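PDB 4TXG: chitinase from Chromobacterium violaceum, which probably binds chitin and hydrolyses its glycosidic bonds. Local coordinates for residues L386-H400 with L439-L452. Sequence-based numbering, arbitrary orientation.
Sequences LKYLDFVNVMSYDLH and LNTDWAYHYYRGGL. With CS (cesium ion), chain M; CS (cesium ion), chain D.
Strand 391-395 and helix 441-448, which touch through Val394, Ala444 and Tyr448, run nearly antiparallel, at 147°, with their axes 9.5 Å apart at the closest point. They illustrate how a TIM barrel of the GH18 type is built: a parallel strand, paired with 365-371 and 457-462, carries a helix on its outer side, and alternate residues serve opposite sides. Val392 and Val394 face the helix segment, and Ser396, just past the strand, continues on the same side, whereas Met395 turns away and its SD contacts a cesium ion that Glu314 also binds.

The phenol of Tyr448 reaches in from the helix and hydrogen-bonds through OH to the carbonyl of Pro371. Its two long sides meet different partners: Tyr448 CD2 lies 3.7 Å from Val394 CG2, while Leu386 CD2 comes in near the ring plane, at the edge, 4.0 Å from Tyr448 CD1. Val394, with CG1 anti to the backbone N (chi1 179°), rests that methyl against both Tyr448 CE2 and the CB of Ala444, one helical turn earlier. Beyond the helix, Leu452 meets Val392 tip to tip, Leu452 CD1 to Val392 CG2 at 3.6 Å, and crosses Leu386 at about a right angle; its second methyl, CD2, lies 3.7 Å from Leu386 O.

Near the start of the helix, leucine side chains pack beside a capped helix end and a bridging water. Asn440 is the N-cap, its OD1 accepting from Trp443 N, and Leu399 CD1 sits against Leu439 O and Asn440 CA. Leu439 CD1 touches the imidazole of His400, whose NE2 is held by Asp419. Ser396 OG bonds to Gly460 O, and Thr441 OG1 to Ala412; the water donates to Ser396 O and is hydrogen-bonded to Thr441 OG1 at 2.9 Å.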
loop_
_atom_site.group_PDB
_atom_site.type_symbol
_atom_site.label_atom_id
_atom_site.label_comp_id
_atom_site.label_asym_id
_atom_site.label_seq_id
_atom_site.Cartn_x
_atom_site.Cartn_y
_atom_site.Cartn_z
ATOM N N LEU A 386 7.350 2.362 -9.177
ATOM C CA LEU A 386 7.903 1.555 -8.086
ATOM C C LEU A 386 9.417 1.716 -7.911
ATOM O O LEU A 386 9.926 1.629 -6.793
ATOM C CB LEU A 386 7.580 0.073 -8.296
ATOM C CG LEU A 386 6.100 -0.310 -8.145
ATOM C CD1 LEU A 386 5.913 -1.789 -8.449
ATOM C CD2 LEU A 386 5.607 -0.001 -6.743
ATOM N N LYS A 387 10.134 1.972 -9.004
ATOM C CA LYS A 387 11.588 2.055 -8.942
ATOM C C LYS A 387 12.077 3.226 -8.079
ATOM O O LYS A 387 13.227 3.237 -7.657
ATOM C CB LYS A 387 12.184 2.175 -10.348
ATOM C CG LYS A 387 11.797 3.459 -11.063
ATOM C CD LYS A 387 12.213 3.467 -12.545
ATOM C CE LYS A 387 13.717 3.491 -12.718
ATOM N NZ LYS A 387 14.111 3.794 -14.130
ATOM N N TYR A 388 11.212 4.203 -7.809
ATOM C CA TYR A 388 11.620 5.369 -7.020
ATOM C C TYR A 388 11.400 5.199 -5.518
ATOM O O TYR A 388 11.843 6.030 -4.728
ATOM C CB TYR A 388 10.875 6.617 -7.512
ATOM C CG TYR A 388 11.120 6.864 -8.981
ATOM C CD1 TYR A 388 12.396 7.176 -9.442
ATOM C CD2 TYR A 388 10.092 6.755 -9.909
ATOM C CE1 TYR A 388 12.643 7.386 -10.786
ATOM C CE2 TYR A 388 10.336 6.960 -11.268
ATOM C CZ TYR A 388 11.613 7.277 -11.690
ATOM O OH TYR A 388 11.872 7.486 -13.033
ATOM N N LEU A 389 10.709 4.131 -5.129
ATOM C CA LEU A 389 10.243 3.992 -3.758
ATOM C C LEU A 389 11.143 3.101 -2.914
ATOM O O LEU A 389 11.449 1.963 -3.289
ATOM C CB LEU A 389 8.817 3.427 -3.742
ATOM C CG LEU A 389 7.817 4.284 -4.509
ATOM C CD1 LEU A 389 6.467 3.575 -4.618
ATOM C CD2 LEU A 389 7.660 5.629 -3.811
ATOM N N ASP A 390 11.568 3.613 -1.767
ATOM C CA ASP A 390 12.326 2.777 -0.845
ATOM C C ASP A 390 11.550 1.517 -0.493
ATOM O O ASP A 390 12.118 0.428 -0.441
ATOM C CB ASP A 390 12.672 3.556 0.412
ATOM C CG ASP A 390 13.743 4.577 0.158
ATOM O OD1 ASP A 390 14.937 4.227 0.292
ATOM O OD2 ASP A 390 13.396 5.715 -0.217
ATOM N N PHE A 391 10.251 1.670 -0.246
ATOM C CA PHE A 391 9.370 0.513 -0.143
ATOM C C PHE A 391 7.921 0.932 -0.290
ATOM O O PHE A 391 7.609 2.128 -0.256
ATOM C CB PHE A 391 9.590 -0.269 1.176
ATOM C CG PHE A 391 9.430 0.541 2.441
ATOM C CD1 PHE A 391 8.174 0.789 2.974
ATOM C CD2 PHE A 391 10.547 0.988 3.139
ATOM C CE1 PHE A 391 8.025 1.495 4.167
ATOM C CE2 PHE A 391 10.408 1.714 4.329
ATOM C CZ PHE A 391 9.143 1.960 4.843
ATOM N N VAL A 392 7.042 -0.047 -0.489
ATOM C CA VAL A 392 5.615 0.240 -0.542
ATOM C C VAL A 392 4.914 -0.375 0.653
ATOM O O VAL A 392 5.359 -1.375 1.188
ATOM C CB VAL A 392 4.950 -0.282 -1.842
ATOM C CG1 VAL A 392 5.519 0.459 -3.050
ATOM C CG2 VAL A 392 5.119 -1.789 -2.003
ATOM N N ASN A 393 3.824 0.264 1.067
ATOM C CA ASN A 393 2.921 -0.268 2.076
ATOM C C ASN A 393 1.638 -0.629 1.369
ATOM O O ASN A 393 0.872 0.258 0.981
ATOM C CB ASN A 393 2.665 0.765 3.172
ATOM C CG ASN A 393 3.933 1.151 3.902
ATOM O OD1 ASN A 393 4.723 0.286 4.270
ATOM N ND2 ASN A 393 4.154 2.445 4.074
ATOM N N VAL A 394 1.410 -1.923 1.170
ATOM C CA VAL A 394 0.286 -2.347 0.344
ATOM C C VAL A 394 -0.988 -2.336 1.181
ATOM O O VAL A 394 -1.035 -2.951 2.246
ATOM C CB VAL A 394 0.508 -3.754 -0.250
ATOM C CG1 VAL A 394 -0.718 -4.159 -1.080
ATOM C CG2 VAL A 394 1.796 -3.788 -1.095
ATOM N N MET A 395 -2.014 -1.630 0.709
ATOM C CA MET A 395 -3.253 -1.488 1.469
ATOM C C MET A 395 -4.146 -2.699 1.215
ATOM O O MET A 395 -5.204 -2.615 0.573
ATOM C CB MET A 395 -3.950 -0.168 1.122
ATOM C CG MET A 395 -3.157 1.032 1.648
ATOM S SD MET A 395 -3.906 2.643 1.294
ATOM C CE MET A 395 -3.866 2.594 -0.492
ATOM N N SER A 396 -3.668 -3.834 1.713
ATOM C CA SER A 396 -4.360 -5.113 1.611
ATOM C C SER A 396 -5.411 -5.231 2.714
ATOM O O SER A 396 -5.401 -6.153 3.529
ATOM C CB SER A 396 -3.353 -6.268 1.673
ATOM O OG SER A 396 -2.310 -6.001 2.600
ATOM N N TYR A 397 -6.304 -4.254 2.726
ATOM C CA TYR A 397 -7.461 -4.248 3.599
ATOM C C TYR A 397 -8.499 -3.391 2.891
ATOM O O TYR A 397 -8.219 -2.849 1.818
ATOM C CB TYR A 397 -7.123 -3.717 4.999
ATOM C CG TYR A 397 -6.240 -2.467 5.049
ATOM C CD1 TYR A 397 -6.678 -1.249 4.537
ATOM C CD2 TYR A 397 -4.980 -2.511 5.631
ATOM C CE1 TYR A 397 -5.871 -0.111 4.593
ATOM C CE2 TYR A 397 -4.176 -1.379 5.698
ATOM C CZ TYR A 397 -4.631 -0.183 5.178
ATOM O OH TYR A 397 -3.833 0.940 5.239
ATOM N N ASP A 398 -9.681 -3.264 3.487
ATOM C CA ASP A 398 -10.833 -2.675 2.802
ATOM C C ASP A 398 -11.061 -3.303 1.430
ATOM O O ASP A 398 -11.474 -2.622 0.487
ATOM C CB ASP A 398 -10.677 -1.161 2.671
ATOM C CG ASP A 398 -10.933 -0.443 3.979
ATOM O OD1 ASP A 398 -11.408 -1.094 4.931
ATOM O OD2 ASP A 398 -10.676 0.774 4.052
ATOM N N LEU A 399 -10.819 -4.609 1.331
ATOM C CA LEU A 399 -11.101 -5.360 0.109
ATOM C C LEU A 399 -12.607 -5.591 -0.037
ATOM O O LEU A 399 -13.115 -5.749 -1.149
ATOM C CB LEU A 399 -10.360 -6.709 0.111
ATOM C CG LEU A 399 -8.830 -6.619 0.100
ATOM C CD1 LEU A 399 -8.192 -7.997 0.251
ATOM C CD2 LEU A 399 -8.358 -5.938 -1.174
ATOM N N HIS A 400 -13.299 -5.612 1.099
ATOM C CA HIS A 400 -14.759 -5.678 1.160
ATOM C C HIS A 400 -15.238 -4.763 2.286
ATOM O O HIS A 400 -14.537 -4.573 3.277
ATOM C CB HIS A 400 -15.248 -7.115 1.399
ATOM C CG HIS A 400 -15.104 -8.002 0.205
ATOM N ND1 HIS A 400 -15.827 -7.813 -0.952
ATOM C CD2 HIS A 400 -14.309 -9.080 -0.021
ATOM C CE1 HIS A 400 -15.486 -8.728 -1.842
ATOM N NE2 HIS A 400 -14.568 -9.512 -1.297
ATOM N N LEU A 439 -8.882 -10.767 -5.056
ATOM C CA LEU A 439 -9.220 -9.899 -3.924
ATOM C C LEU A 439 -8.630 -10.449 -2.630
ATOM O O LEU A 439 -9.356 -10.833 -1.707
ATOM C CB LEU A 439 -10.744 -9.734 -3.784
ATOM C CG LEU A 439 -11.417 -8.812 -4.804
ATOM C CD1 LEU A 439 -12.908 -8.687 -4.529
ATOM C CD2 LEU A 439 -10.750 -7.437 -4.791
ATOM N N ASN A 440 -7.309 -10.493 -2.564
ATOM C CA ASN A 440 -6.653 -11.046 -1.388
ATOM C C ASN A 440 -5.217 -10.561 -1.287
ATOM O O ASN A 440 -4.623 -10.139 -2.273
ATOM C CB ASN A 440 -6.707 -12.582 -1.415
ATOM C CG ASN A 440 -6.086 -13.164 -2.679
ATOM O OD1 ASN A 440 -4.882 -13.395 -2.733
ATOM N ND2 ASN A 440 -6.907 -13.393 -3.706
ATOM N N THR A 441 -4.688 -10.615 -0.070
ATOM C CA THR A 441 -3.360 -10.110 0.260
ATOM C C THR A 441 -2.265 -10.794 -0.551
ATOM O O THR A 441 -1.342 -10.139 -1.052
ATOM C CB THR A 441 -3.101 -10.308 1.769
ATOM O OG1 THR A 441 -4.124 -9.615 2.498
ATOM C CG2 THR A 441 -1.730 -9.767 2.186
ATOM N N ASP A 442 -2.392 -12.108 -0.699
ATOM C CA ASP A 442 -1.394 -12.909 -1.410
ATOM C C ASP A 442 -1.290 -12.452 -2.864
ATOM O O ASP A 442 -0.177 -12.338 -3.399
ATOM C CB ASP A 442 -1.755 -14.401 -1.318
ATOM C CG ASP A 442 -0.755 -15.306 -2.012
ATOM O OD1 ASP A 442 0.240 -15.724 -1.374
ATOM O OD2 ASP A 442 -0.978 -15.630 -3.198
ATOM N N TRP A 443 -2.431 -12.158 -3.491
ATOM C CA TRP A 443 -2.419 -11.747 -4.900
ATOM C C TRP A 443 -1.731 -10.394 -5.033
ATOM O O TRP A 443 -0.885 -10.192 -5.915
ATOM C CB TRP A 443 -3.843 -11.678 -5.494
ATOM C CG TRP A 443 -3.815 -11.235 -6.941
ATOM C CD1 TRP A 443 -3.731 -12.034 -8.045
ATOM C CD2 TRP A 443 -3.820 -9.884 -7.422
ATOM N NE1 TRP A 443 -3.697 -11.263 -9.189
ATOM C CE2 TRP A 443 -3.753 -9.938 -8.831
ATOM C CE3 TRP A 443 -3.893 -8.630 -6.794
ATOM C CZ2 TRP A 443 -3.747 -8.791 -9.628
ATOM C CZ3 TRP A 443 -3.876 -7.484 -7.583
ATOM C CH2 TRP A 443 -3.805 -7.573 -8.991
ATOM N N ALA A 444 -2.089 -9.465 -4.148
ATOM C CA ALA A 444 -1.515 -8.121 -4.184
ATOM C C ALA A 444 -0.003 -8.143 -3.970
ATOM O O ALA A 444 0.736 -7.422 -4.636
ATOM C CB ALA A 444 -2.185 -7.236 -3.138
ATOM N N TYR A 445 0.462 -8.948 -3.016
ATOM C CA TYR A 445 1.899 -9.099 -2.813
ATOM C C TYR A 445 2.570 -9.542 -4.116
ATOM O O TYR A 445 3.589 -8.984 -4.548
ATOM C CB TYR A 445 2.186 -10.113 -1.701
ATOM C CG TYR A 445 3.598 -10.649 -1.736
ATOM C CD1 TYR A 445 4.675 -9.867 -1.315
ATOM C CD2 TYR A 445 3.857 -11.933 -2.201
ATOM C CE1 TYR A 445 5.970 -10.356 -1.359
ATOM C CE2 TYR A 445 5.153 -12.426 -2.239
ATOM C CZ TYR A 445 6.198 -11.636 -1.825
ATOM O OH TYR A 445 7.488 -12.132 -1.879
ATOM N N HIS A 446 1.991 -10.550 -4.746
ATOM C CA HIS A 446 2.597 -11.095 -5.950
ATOM C C HIS A 446 2.540 -10.112 -7.111
ATOM O O HIS A 446 3.445 -10.100 -7.958
ATOM C CB HIS A 446 1.940 -12.427 -6.303
ATOM C CG HIS A 446 2.485 -13.558 -5.487
ATOM N ND1 HIS A 446 3.793 -13.970 -5.599
ATOM C CD2 HIS A 446 1.928 -14.302 -4.503
ATOM C CE1 HIS A 446 4.014 -14.955 -4.741
ATOM N NE2 HIS A 446 2.901 -15.180 -4.072
ATOM N N TYR A 447 1.518 -9.262 -7.135
ATOM C CA TYR A 447 1.493 -8.179 -8.113
ATOM C C TYR A 447 2.739 -7.291 -7.948
ATOM O O TYR A 447 3.448 -7.001 -8.918
ATOM C CB TYR A 447 0.206 -7.324 -7.979
ATOM C CG TYR A 447 0.290 -6.030 -8.769
ATOM C CD1 TYR A 447 0.871 -4.893 -8.214
ATOM C CD2 TYR A 447 -0.171 -5.955 -10.085
ATOM C CE1 TYR A 447 0.987 -3.724 -8.938
ATOM C CE2 TYR A 447 -0.060 -4.778 -10.809
ATOM C CZ TYR A 447 0.525 -3.666 -10.224
ATOM O OH TYR A 447 0.640 -2.467 -10.933
ATOM N N TYR A 448 3.001 -6.855 -6.722
ATOM C CA TYR A 448 4.078 -5.883 -6.508
ATOM C C TYR A 448 5.469 -6.482 -6.723
ATOM O O TYR A 448 6.416 -5.751 -7.014
ATOM C CB TYR A 448 3.944 -5.239 -5.113
ATOM C CG TYR A 448 2.839 -4.196 -5.168
ATOM C CD1 TYR A 448 3.063 -2.964 -5.763
ATOM C CD2 TYR A 448 1.561 -4.469 -4.689
ATOM C CE1 TYR A 448 2.055 -2.018 -5.876
ATOM C CE2 TYR A 448 0.537 -3.521 -4.794
ATOM C CZ TYR A 448 0.798 -2.297 -5.383
ATOM O OH TYR A 448 -0.197 -1.335 -5.508
ATOM N N ARG A 449 5.598 -7.804 -6.629
ATOM C CA ARG A 449 6.889 -8.435 -6.907
ATOM C C ARG A 449 7.285 -8.344 -8.377
ATOM O O ARG A 449 8.431 -8.627 -8.732
ATOM C CB ARG A 449 6.879 -9.899 -6.472
ATOM C CG ARG A 449 6.898 -10.069 -4.964
ATOM C CD ARG A 449 8.267 -9.657 -4.393
ATOM N NE ARG A 449 9.239 -10.707 -4.682
ATOM C CZ ARG A 449 10.077 -10.681 -5.699
ATOM N NH1 ARG A 449 10.098 -9.632 -6.511
ATOM N NH2 ARG A 449 10.902 -11.692 -5.899
ATOM N N GLY A 450 6.340 -7.980 -9.235
ATOM C CA GLY A 450 6.664 -7.787 -10.633
ATOM C C GLY A 450 7.725 -6.716 -10.799
ATOM O O GLY A 450 8.589 -6.821 -11.673
ATOM N N GLY A 451 7.676 -5.690 -9.950
ATOM C CA GLY A 451 8.576 -4.553 -10.093
ATOM C C GLY A 451 9.405 -4.236 -8.858
ATOM O O GLY A 451 10.123 -3.235 -8.842
ATOM N N LEU A 452 9.302 -5.082 -7.831
ATOM C CA LEU A 452 10.017 -4.896 -6.555
ATOM C C LEU A 452 10.562 -6.213 -6.002
ATOM O O LEU A 452 9.909 -7.244 -6.118
ATOM C CB LEU A 452 9.094 -4.291 -5.485
ATOM C CG LEU A 452 8.629 -2.833 -5.640
ATOM C CD1 LEU A 452 7.592 -2.511 -4.569
ATOM C CD2 LEU A 452 9.811 -1.879 -5.560
HETATM CS CS CS M . -8.122 2.037 6.184
HETATM CS CS CS D . -7.256 3.525 2.094
HETATM O O HOH W 1 -3.794 -8.454 5.110
HETATM O O HOH W 2 -5.350 3.342 4.949
HETATM O O HOH W 3 -9.667 4.848 4.098
HETATM O O HOH W 4 -9.453 3.740 -0.092
HETATM O O HOH W 5 -5.100 5.363 3.794
HETATM O O HOH W 6 -8.973 1.511 2.630
#